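Local coordinates for lysozyme, putative (PDB 2WAG), which probably hydrolyses bacterial cell-wall peptidoglycan as a family GH25 lysozyme with retention of anomeric configuration, using a TIM-barrel catalytic domain, at residues E47-V52 with E83-Q88; F76-K81 with I104-Y109; E125-I130 with D156-C161. All blocks are in the same frame, centred on the assembly; numbering follows the deposited sequence.

Interaction 1 of 3, residues E47-V52 with E83-Q88. With SO4 (sulfate ion), chain G.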
loop_
_atom_site.group_PDB
_atom_site.type_symbol
_atom_site.label_atom_id
_atom_site.label_comp_id
_atom_site.label_asym_id
_atom_site.label_seq_id
_atom_site.Cartn_x
_atom_site.Cartn_y
_atom_site.Cartn_z
ATOM N N GLU A 47 16.136 -8.577 6.936
ATOM C CA GLU A 47 14.904 -9.343 6.938
ATOM C C GLU A 47 15.239 -10.798 7.182
ATOM O O GLU A 47 16.209 -11.318 6.619
ATOM C CB GLU A 47 14.096 -9.158 5.632
ATOM C CG GLU A 47 12.812 -9.989 5.597
ATOM C CD GLU A 47 11.858 -9.611 4.480
ATOM O OE1 GLU A 47 12.150 -8.682 3.708
ATOM O OE2 GLU A 47 10.812 -10.280 4.382
ATOM N N GLY A 48 14.452 -11.454 8.024
ATOM C CA GLY A 48 14.677 -12.871 8.303
ATOM C C GLY A 48 16.079 -13.170 8.781
ATOM O O GLY A 48 16.714 -12.364 9.451
ATOM N N SER A 49 16.598 -14.347 8.461
ATOM C CA SER A 49 17.854 -14.715 9.100
ATOM C C SER A 49 19.055 -14.510 8.166
ATOM O O SER A 49 20.170 -14.757 8.590
ATOM C CB SER A 49 17.791 -16.135 9.747
ATOM O OG SER A 49 16.953 -16.202 10.917
ATOM N N ALA A 50 18.863 -14.003 6.946
ATOM C CA ALA A 50 20.007 -13.816 6.065
ATOM C C ALA A 50 19.957 -12.634 5.091
ATOM O O ALA A 50 20.950 -12.317 4.437
ATOM C CB ALA A 50 20.260 -15.114 5.299
ATOM N N PHE A 51 18.824 -11.938 5.011
ATOM C CA PHE A 51 18.681 -10.904 4.005
ATOM C C PHE A 51 19.127 -9.524 4.510
ATOM O O PHE A 51 18.852 -9.158 5.657
ATOM C CB PHE A 51 17.226 -10.848 3.506
ATOM C CG PHE A 51 16.974 -9.812 2.463
ATOM C CD1 PHE A 51 17.109 -10.113 1.106
ATOM C CD2 PHE A 51 16.602 -8.519 2.827
ATOM C CE1 PHE A 51 16.853 -9.144 0.134
ATOM C CE2 PHE A 51 16.350 -7.551 1.860
ATOM C CZ PHE A 51 16.487 -7.856 0.525
ATOM N N VAL A 52 19.801 -8.770 3.644
ATOM C CA VAL A 52 20.236 -7.402 3.927
ATOM C C VAL A 52 19.694 -6.472 2.842
ATOM O O VAL A 52 19.914 -6.701 1.644
ATOM C CB VAL A 52 21.783 -7.269 3.974
ATOM C CG1 VAL A 52 22.196 -5.849 4.346
ATOM C CG2 VAL A 52 22.377 -8.270 4.982
ATOM N N GLU A 83 16.533 -16.048 17.485
ATOM C CA GLU A 83 17.932 -15.842 17.807
ATOM C C GLU A 83 18.746 -15.514 16.561
ATOM O O GLU A 83 19.580 -14.626 16.566
ATOM C CB GLU A 83 18.513 -17.086 18.514
ATOM C CG GLU A 83 20.006 -16.946 18.776
ATOM C CD GLU A 83 20.654 -18.225 19.268
ATOM O OE1 GLU A 83 20.462 -19.292 18.637
ATOM O OE2 GLU A 83 21.371 -18.142 20.282
ATOM N N THR A 84 18.495 -16.244 15.471
ATOM C CA THR A 84 19.203 -16.021 14.228
ATOM C C THR A 84 18.833 -14.674 13.588
ATOM O O THR A 84 19.670 -13.983 13.032
ATOM C CB THR A 84 18.962 -17.192 13.265
ATOM O OG1 THR A 84 17.554 -17.408 13.098
ATOM C CG2 THR A 84 19.529 -18.421 13.878
ATOM N N GLN A 85 17.558 -14.309 13.699
ATOM C CA GLN A 85 17.132 -13.004 13.188
ATOM C C GLN A 85 17.780 -11.858 13.972
ATOM O O GLN A 85 18.224 -10.891 13.374
ATOM C CB GLN A 85 15.614 -12.912 13.216
ATOM C CG GLN A 85 14.963 -13.874 12.225
ATOM C CD GLN A 85 13.506 -13.615 12.058
ATOM O OE1 GLN A 85 13.110 -12.574 11.525
ATOM N NE2 GLN A 85 12.673 -14.539 12.527
ATOM N N ALA A 86 17.853 -11.984 15.309
ATOM C CA ALA A 86 18.522 -10.962 16.117
ATOM C C ALA A 86 20.002 -10.858 15.755
ATOM O O ALA A 86 20.563 -9.770 15.658
ATOM C CB ALA A 86 18.385 -11.280 17.595
ATOM N N GLU A 87 20.640 -12.020 15.587
ATOM C CA GLU A 87 22.048 -12.031 15.226
ATOM C C GLU A 87 22.282 -11.343 13.889
ATOM O O GLU A 87 23.282 -10.642 13.695
ATOM C CB GLU A 87 22.582 -13.478 15.181
ATOM C CG GLU A 87 22.727 -14.112 16.573
ATOM C CD GLU A 87 22.885 -15.633 16.579
ATOM O OE1 GLU A 87 22.522 -16.331 15.603
ATOM O OE2 GLU A 87 23.357 -16.151 17.616
ATOM N N GLN A 88 21.327 -11.489 12.980
ATOM C CA GLN A 88 21.451 -10.834 11.701
ATOM C C GLN A 88 21.318 -9.304 11.777
ATOM O O GLN A 88 22.114 -8.566 11.199
ATOM C CB GLN A 88 20.470 -11.472 10.745
ATOM C CG GLN A 88 21.182 -12.542 9.940
ATOM C CD GLN A 88 22.187 -11.937 8.965
ATOM O OE1 GLN A 88 23.404 -12.075 9.120
ATOM N NE2 GLN A 88 21.664 -11.248 7.967
HETATM S S SO4 G . 13.926 -16.725 6.565
HETATM O O1 SO4 G . 12.941 -15.992 5.787
HETATM O O2 SO4 G . 15.212 -16.135 6.918
HETATM O O3 SO4 G . 13.980 -18.168 6.295
HETATM O O4 SO4 G . 13.247 -16.708 7.883
HETATM O O HOH W 1 21.259 -15.172 11.391
#
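Gln85 lays the length of its side chain along the backbone of Gly48, with Gln85 OE1 3.6 Å from Gly48 CA. Its chi1 of -67° sets CG beside the backbone N, and the extended remainder carries the amide past the glycine to the loop 76-81, where OE1 accepts from Ser77 N and NE2 donates to Ser80 O. Two hydroxyls meet beside it, Ser49 OG lying 2.6 Å from Thr84 OG1; Ser49 OG also bonds Ser80 OG, and Thr84 OG1 bonds Lys81 O. The bent side chain of Gln88 lies along the Ser49-Ala50 backbone, Gln88 NE2 3.6 Å from Ala50 CA, while its OE1 bonds Arg91. Ser49, Thr84 and Gln88 each have a second conformer, so this describes one state. A water donates to Ser49 O and Thr84 O. Ser49 N points almost straight at the sulfate, 2.7 Å from O2 with 170° at the hydrogen; Gly48, with a positive phi of 55°, leaves room for that oxygen. The Glu47-Phe51 backbone bond pair closes a tight hairpin whose connection, Gly48-Ala50, joins strands 40-47 and 51-52. Such a hairpin packed on helix 82-92 belongs to the loops at the C-terminal ends of beta/alpha-barrel strands.

Interaction 2 of 3, residues F76-K81 with I104-Y109. With SO4 (sulfate ion), chain G.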
loop_
_atom_site.group_PDB
_atom_site.type_symbol
_atom_site.label_atom_id
_atom_site.label_comp_id
_atom_site.label_asym_id
_atom_site.label_seq_id
_atom_site.Cartn_x
_atom_site.Cartn_y
_atom_site.Cartn_z
ATOM N N PHE A 76 10.522 -8.930 10.275
ATOM C CA PHE A 76 10.419 -10.247 10.894
ATOM C C PHE A 76 9.991 -11.345 9.927
ATOM O O PHE A 76 9.115 -11.127 9.079
ATOM C CB PHE A 76 9.418 -10.140 12.048
ATOM C CG PHE A 76 9.316 -11.367 12.922
ATOM C CD1 PHE A 76 10.335 -11.718 13.799
ATOM C CD2 PHE A 76 8.164 -12.146 12.886
ATOM C CE1 PHE A 76 10.205 -12.876 14.617
ATOM C CE2 PHE A 76 8.017 -13.254 13.715
ATOM C CZ PHE A 76 9.034 -13.619 14.562
ATOM N N SER A 77 10.606 -12.515 10.068
ATOM C CA SER A 77 10.206 -13.716 9.358
ATOM C C SER A 77 9.511 -14.678 10.310
ATOM O O SER A 77 9.961 -14.890 11.440
ATOM C CB SER A 77 11.424 -14.408 8.765
ATOM O OG SER A 77 11.028 -15.676 8.263
ATOM N N PHE A 78 8.421 -15.282 9.857
ATOM C CA PHE A 78 7.745 -16.340 10.602
ATOM C C PHE A 78 8.426 -17.694 10.450
ATOM O O PHE A 78 7.976 -18.670 11.049
ATOM C CB PHE A 78 6.284 -16.418 10.153
ATOM C CG PHE A 78 5.514 -15.168 10.451
ATOM C CD1 PHE A 78 5.198 -14.834 11.747
ATOM C CD2 PHE A 78 5.112 -14.312 9.429
ATOM C CE1 PHE A 78 4.488 -13.666 12.053
ATOM C CE2 PHE A 78 4.404 -13.148 9.733
ATOM C CZ PHE A 78 4.090 -12.831 11.031
ATOM N N ASP A 79 9.507 -17.753 9.670
ATOM C CA ASP A 79 10.072 -19.046 9.290
ATOM C C ASP A 79 11.502 -19.300 9.703
ATOM O O ASP A 79 12.090 -20.289 9.266
ATOM C CB ASP A 79 9.874 -19.263 7.799
ATOM C CG ASP A 79 8.429 -19.557 7.489
ATOM O OD1 ASP A 79 7.919 -20.606 7.923
ATOM O OD2 ASP A 79 7.764 -18.707 6.876
ATOM N N SER A 80 12.064 -18.439 10.550
ATOM C CA SER A 80 13.361 -18.731 11.154
ATOM C C SER A 80 13.390 -18.286 12.601
ATOM O O SER A 80 12.518 -17.540 13.065
ATOM C CB SER A 80 14.503 -18.094 10.380
ATOM O OG SER A 80 14.342 -16.697 10.303
ATOM N N LYS A 81 14.379 -18.772 13.337
ATOM C CA LYS A 81 14.399 -18.521 14.777
ATOM C C LYS A 81 14.678 -17.065 15.121
ATOM O O LYS A 81 15.410 -16.377 14.416
ATOM C CB LYS A 81 15.429 -19.421 15.458
ATOM C CG LYS A 81 15.043 -20.902 15.479
ATOM C CD LYS A 81 16.043 -21.710 16.287
ATOM C CE LYS A 81 17.466 -21.376 15.860
ATOM N NZ LYS A 81 17.873 -21.976 14.559
ATOM N N ILE A 104 11.440 -3.928 15.391
ATOM C CA ILE A 104 11.087 -5.171 14.717
ATOM C C ILE A 104 9.706 -4.974 14.093
ATOM O O ILE A 104 8.752 -4.619 14.791
ATOM C CB ILE A 104 11.076 -6.385 15.658
ATOM C CG1 ILE A 104 12.394 -6.504 16.437
ATOM C CG2 ILE A 104 10.828 -7.636 14.833
ATOM C CD1 ILE A 104 12.315 -7.479 17.602
ATOM N N ASP A 105 9.636 -5.211 12.782
ATOM C CA ASP A 105 8.451 -5.000 11.982
ATOM C C ASP A 105 7.748 -6.355 11.801
ATOM O O ASP A 105 8.322 -7.277 11.200
ATOM C CB ASP A 105 8.917 -4.377 10.655
ATOM C CG ASP A 105 7.806 -4.122 9.653
ATOM O OD1 ASP A 105 6.850 -4.940 9.548
ATOM O OD2 ASP A 105 7.955 -3.118 8.927
ATOM N N VAL A 106 6.550 -6.472 12.370
ATOM C CA VAL A 106 5.784 -7.738 12.372
ATOM C C VAL A 106 4.506 -7.523 11.559
ATOM O O VAL A 106 3.603 -6.764 11.973
ATOM C CB VAL A 106 5.430 -8.169 13.800
ATOM C CG1 VAL A 106 4.704 -9.501 13.793
ATOM C CG2 VAL A 106 6.676 -8.221 14.697
ATOM N N GLU A 107 4.423 -8.178 10.400
ATOM C CA GLU A 107 3.242 -8.000 9.541
ATOM C C GLU A 107 3.184 -9.140 8.544
ATOM O O GLU A 107 4.161 -9.870 8.355
ATOM C CB GLU A 107 3.262 -6.652 8.802
ATOM C CG GLU A 107 4.382 -6.489 7.810
ATOM C CD GLU A 107 4.405 -5.083 7.264
ATOM O OE1 GLU A 107 3.532 -4.752 6.418
ATOM O OE2 GLU A 107 5.271 -4.282 7.681
ATOM N N PHE A 108 2.035 -9.289 7.898
ATOM C CA PHE A 108 1.933 -10.323 6.881
ATOM C C PHE A 108 2.677 -9.984 5.593
ATOM O O PHE A 108 2.822 -8.812 5.230
ATOM C CB PHE A 108 0.480 -10.665 6.595
ATOM C CG PHE A 108 -0.190 -11.326 7.748
ATOM C CD1 PHE A 108 0.190 -12.607 8.112
ATOM C CD2 PHE A 108 -1.158 -10.683 8.489
ATOM C CE1 PHE A 108 -0.386 -13.240 9.187
ATOM C CE2 PHE A 108 -1.746 -11.321 9.590
ATOM C CZ PHE A 108 -1.356 -12.616 9.924
ATOM N N TYR A 109 3.143 -11.031 4.922
ATOM C CA TYR A 109 3.857 -10.915 3.662
ATOM C C TYR A 109 3.701 -12.227 2.905
ATOM O O TYR A 109 3.174 -13.200 3.444
ATOM C CB TYR A 109 5.337 -10.625 3.912
ATOM C CG TYR A 109 6.037 -11.685 4.733
ATOM C CD1 TYR A 109 6.696 -12.743 4.120
ATOM C CD2 TYR A 109 6.038 -11.629 6.120
ATOM C CE1 TYR A 109 7.336 -13.714 4.866
ATOM C CE2 TYR A 109 6.676 -12.596 6.874
ATOM C CZ TYR A 109 7.323 -13.636 6.243
ATOM O OH TYR A 109 7.958 -14.600 6.992
HETATM S S SO4 G . 13.926 -16.725 6.565
HETATM O O1 SO4 G . 12.941 -15.992 5.787
HETATM O O2 SO4 G . 15.212 -16.135 6.918
HETATM O O3 SO4 G . 13.980 -18.168 6.295
HETATM O O4 SO4 G . 13.247 -16.708 7.883
HETATM O O HOH W 2 6.533 -10.271 9.983
HETATM O O HOH W 3 6.952 -9.330 9.623
HETATM O O HOH W 4 8.694 -16.627 5.493
#
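Ile104 turns CG2 toward Phe76, where it meets CB at 4.0 Å. At Asp105 the pairing of the parallel strands 69-75 and 103-106 runs on for one more bond, Phe76 N donating to Asp105 O at 2.9 Å. Val106 follows with its methyl groups, CG2 against Phe76 CB and CG1 near Phe78 CZ. Beyond it a disordered water, modelled at two alternative positions, takes over the link between the backbones, bridging Phe76 O and Glu107 N. Glu107 O faces the edge of the Phe78 ring, 3.6 Å from CE2. Asp105-Val106-Glu107 is an Asp-X-Glu sequence at the end of a barrel strand, as in GH25 enzymes, and so probably part of the active-site cleft. Tyr109 then swings back (chi1 59°), and its OH accepts from Phe78 N at 3.0 Å; the two rings meet rim to rim, planes 6° apart. A water links Tyr109 OH to Asp79 OD2, whose main partner is Lys112. Asp79 N donates to Ser77 OG in an ST turn, and Ser77 OG and Ser80 OG both bond sulfate O4. Helix 119-137 packs Met129 against Phe76, Val122 against Phe78 and Leu126 against Ile104, while strand 142-145 pairs with 103-106.

Interaction 3 of 3, residues E125-I130 with D156-C161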
loop_
_atom_site.group_PDB
_atom_site.type_symbol
_atom_site.label_atom_id
_atom_site.label_comp_id
_atom_site.label_asym_id
_atom_site.label_seq_id
_atom_site.Cartn_x
_atom_site.Cartn_y
_atom_site.Cartn_z
ATOM N N GLU A 125 9.620 -16.671 19.356
ATOM C CA GLU A 125 10.733 -16.190 18.569
ATOM C C GLU A 125 10.904 -14.677 18.701
ATOM O O GLU A 125 12.019 -14.172 18.807
ATOM C CB GLU A 125 10.573 -16.593 17.095
ATOM C CG GLU A 125 10.380 -18.104 16.894
ATOM C CD GLU A 125 11.460 -18.957 17.536
ATOM O OE1 GLU A 125 12.607 -18.496 17.667
ATOM O OE2 GLU A 125 11.136 -20.129 17.867
ATOM N N LEU A 126 9.779 -13.958 18.704
ATOM C CA LEU A 126 9.864 -12.507 18.836
ATOM C C LEU A 126 10.432 -12.128 20.224
ATOM O O LEU A 126 11.193 -11.171 20.357
ATOM C CB LEU A 126 8.487 -11.885 18.609
ATOM C CG LEU A 126 8.384 -10.368 18.505
ATOM C CD1 LEU A 126 9.291 -9.860 17.400
ATOM C CD2 LEU A 126 6.934 -10.055 18.158
ATOM N N SER A 127 10.079 -12.895 21.255
ATOM C CA SER A 127 10.597 -12.582 22.592
ATOM C C SER A 127 12.102 -12.761 22.689
ATOM O O SER A 127 12.786 -11.978 23.352
ATOM C CB SER A 127 9.908 -13.443 23.641
ATOM O OG SER A 127 8.531 -13.150 23.722
ATOM N N VAL A 128 12.631 -13.795 22.025
ATOM C CA VAL A 128 14.073 -13.952 21.964
ATOM C C VAL A 128 14.726 -12.751 21.253
ATOM O O VAL A 128 15.735 -12.211 21.709
ATOM C CB VAL A 128 14.478 -15.264 21.274
ATOM C CG1 VAL A 128 15.969 -15.264 20.983
ATOM C CG2 VAL A 128 14.051 -16.464 22.129
ATOM N N MET A 129 14.152 -12.330 20.122
ATOM C CA MET A 129 14.704 -11.183 19.406
ATOM C C MET A 129 14.733 -9.935 20.283
ATOM O O MET A 129 15.737 -9.218 20.320
ATOM C CB MET A 129 13.857 -10.849 18.190
ATOM C CG MET A 129 14.020 -11.764 17.043
ATOM S SD MET A 129 13.513 -10.978 15.489
ATOM C CE MET A 129 14.667 -9.787 15.310
ATOM N N ILE A 130 13.605 -9.648 20.930
ATOM C CA ILE A 130 13.515 -8.469 21.780
ATOM C C ILE A 130 14.589 -8.530 22.876
ATOM O O ILE A 130 15.305 -7.545 23.113
ATOM C CB ILE A 130 12.128 -8.363 22.388
ATOM C CG1 ILE A 130 11.080 -8.076 21.316
ATOM C CG2 ILE A 130 12.106 -7.272 23.499
ATOM C CD1 ILE A 130 9.681 -8.441 21.737
ATOM N N ASP A 156 -2.426 -7.345 24.038
ATOM C CA ASP A 156 -2.347 -8.032 25.338
ATOM C C ASP A 156 -0.985 -8.735 25.529
ATOM O O ASP A 156 -0.908 -9.861 26.050
ATOM C CB ASP A 156 -3.479 -9.070 25.465
ATOM C CG ASP A 156 -4.855 -8.460 25.330
ATOM O OD1 ASP A 156 -5.089 -7.404 25.936
ATOM O OD2 ASP A 156 -5.706 -9.075 24.639
ATOM N N ALA A 157 0.088 -8.086 25.110
ATOM C CA ALA A 157 1.407 -8.691 25.150
ATOM C C ALA A 157 2.479 -7.620 25.009
ATOM O O ALA A 157 2.185 -6.437 24.855
ATOM C CB ALA A 157 1.523 -9.757 24.054
ATOM N N TYR A 158 3.733 -8.047 25.080
ATOM C CA TYR A 158 4.893 -7.174 24.891
ATOM C C TYR A 158 4.803 -5.838 25.628
ATOM O O TYR A 158 5.049 -4.780 25.054
ATOM C CB TYR A 158 5.164 -6.937 23.400
ATOM C CG TYR A 158 5.255 -8.247 22.660
ATOM C CD1 TYR A 158 6.410 -9.024 22.721
ATOM C CD2 TYR A 158 4.171 -8.748 21.955
ATOM C CE1 TYR A 158 6.488 -10.252 22.068
ATOM C CE2 TYR A 158 4.232 -9.981 21.290
ATOM C CZ TYR A 158 5.409 -10.725 21.346
ATOM O OH TYR A 158 5.511 -11.944 20.695
ATOM N N PRO A 159 4.548 -5.877 26.939
ATOM C CA PRO A 159 4.569 -4.619 27.685
ATOM C C PRO A 159 5.972 -4.007 27.756
ATOM O O PRO A 159 6.091 -2.813 28.019
ATOM C CB PRO A 159 4.071 -5.019 29.086
ATOM C CG PRO A 159 4.374 -6.481 29.187
ATOM C CD PRO A 159 4.242 -7.040 27.787
ATOM N N GLN A 160 7.006 -4.806 27.467
ATOM C CA GLN A 160 8.387 -4.338 27.510
ATOM C C GLN A 160 8.795 -3.568 26.259
ATOM O O GLN A 160 9.929 -3.112 26.172
ATOM C CB GLN A 160 9.386 -5.493 27.758
ATOM C CG GLN A 160 9.597 -6.514 26.639
ATOM C CD GLN A 160 8.522 -7.605 26.525
ATOM O OE1 GLN A 160 7.376 -7.434 26.940
ATOM N NE2 GLN A 160 8.903 -8.753 25.947
ATOM N N CYS A 161 7.897 -3.419 25.293
ATOM C CA CYS A 161 8.216 -2.709 24.036
ATOM C C CYS A 161 7.370 -1.469 23.867
ATOM O O CYS A 161 6.408 -1.364 24.459
ATOM C CB CYS A 161 7.967 -3.604 22.803
ATOM S SG CYS A 161 9.042 -5.135 22.820
HETATM O O HOH W 5 7.340 -11.285 25.488
HETATM O O HOH W 6 11.449 -10.299 25.365
#
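This is a largely apolar contact, flanked by water bridges, between helix 119-137 on the outside of the barrel and the loop 156-161 that leads from helix 147-154 into strand 162-166. Tyr158 carries most of it from the loop side, its ring meeting two residues one helical turn apart. Leu126 reaches the phenol end, CD2 lying 3.5 Å from Tyr158 OH and 3.6 Å from Tyr158 CZ. Farther along the ring, Ile130 brings CD1 to 3.5 Å from Tyr158 CD1. The same methyl group also touches Cys161 SG at 3.5 Å, in a direction roughly at right angles to the first. With CG1 beside the backbone N (chi1 -67°), Ile130 CG2 lies anti to N and meets Cys161 SG and Gln160 CG. Polar contacts gather beside this patch. Gln160, bent at chi2 (-80°), has NE2 donating to two waters, each at 3.0 Å. One of these donates to Ser127 OG and the other to Ser127 O, while Ser127 OG is also bonded to Thr123 O. Tyr158, Gln160 and Cys161, which all point toward the helix, lie in a type I turn from Tyr158 to Cys161, and Arg178 bonds the carbonyl oxygens of both turn ends. Ala157, with Ile154, belongs to a magnesium site close by. Helix 119-137, crossing over between parallel strands 103-106 and 142-145, is here part of the outer helical layer of a TIM barrel.

Interactions 1 and 2 share the loop 76-81, which the amide of Gln85 and the sulfate tie to the hairpin at 47-52. Both lie around loops that follow barrel strands and both touch the second subunit, but interaction 1 is only partly buried and relies on hydroxyls, water and backbone, whereas interaction 2 is buried and combines strand pairing with aromatic packing. Interaction 3, also buried, has mainly methyl, ring and sulfur contacts and meets no other chain of the assembly. Its helix connects it to the others: helix 119-137 packs on helix 82-92, with Met129 on Gln85, on the loop after strand 69-75 and on strand 103-106.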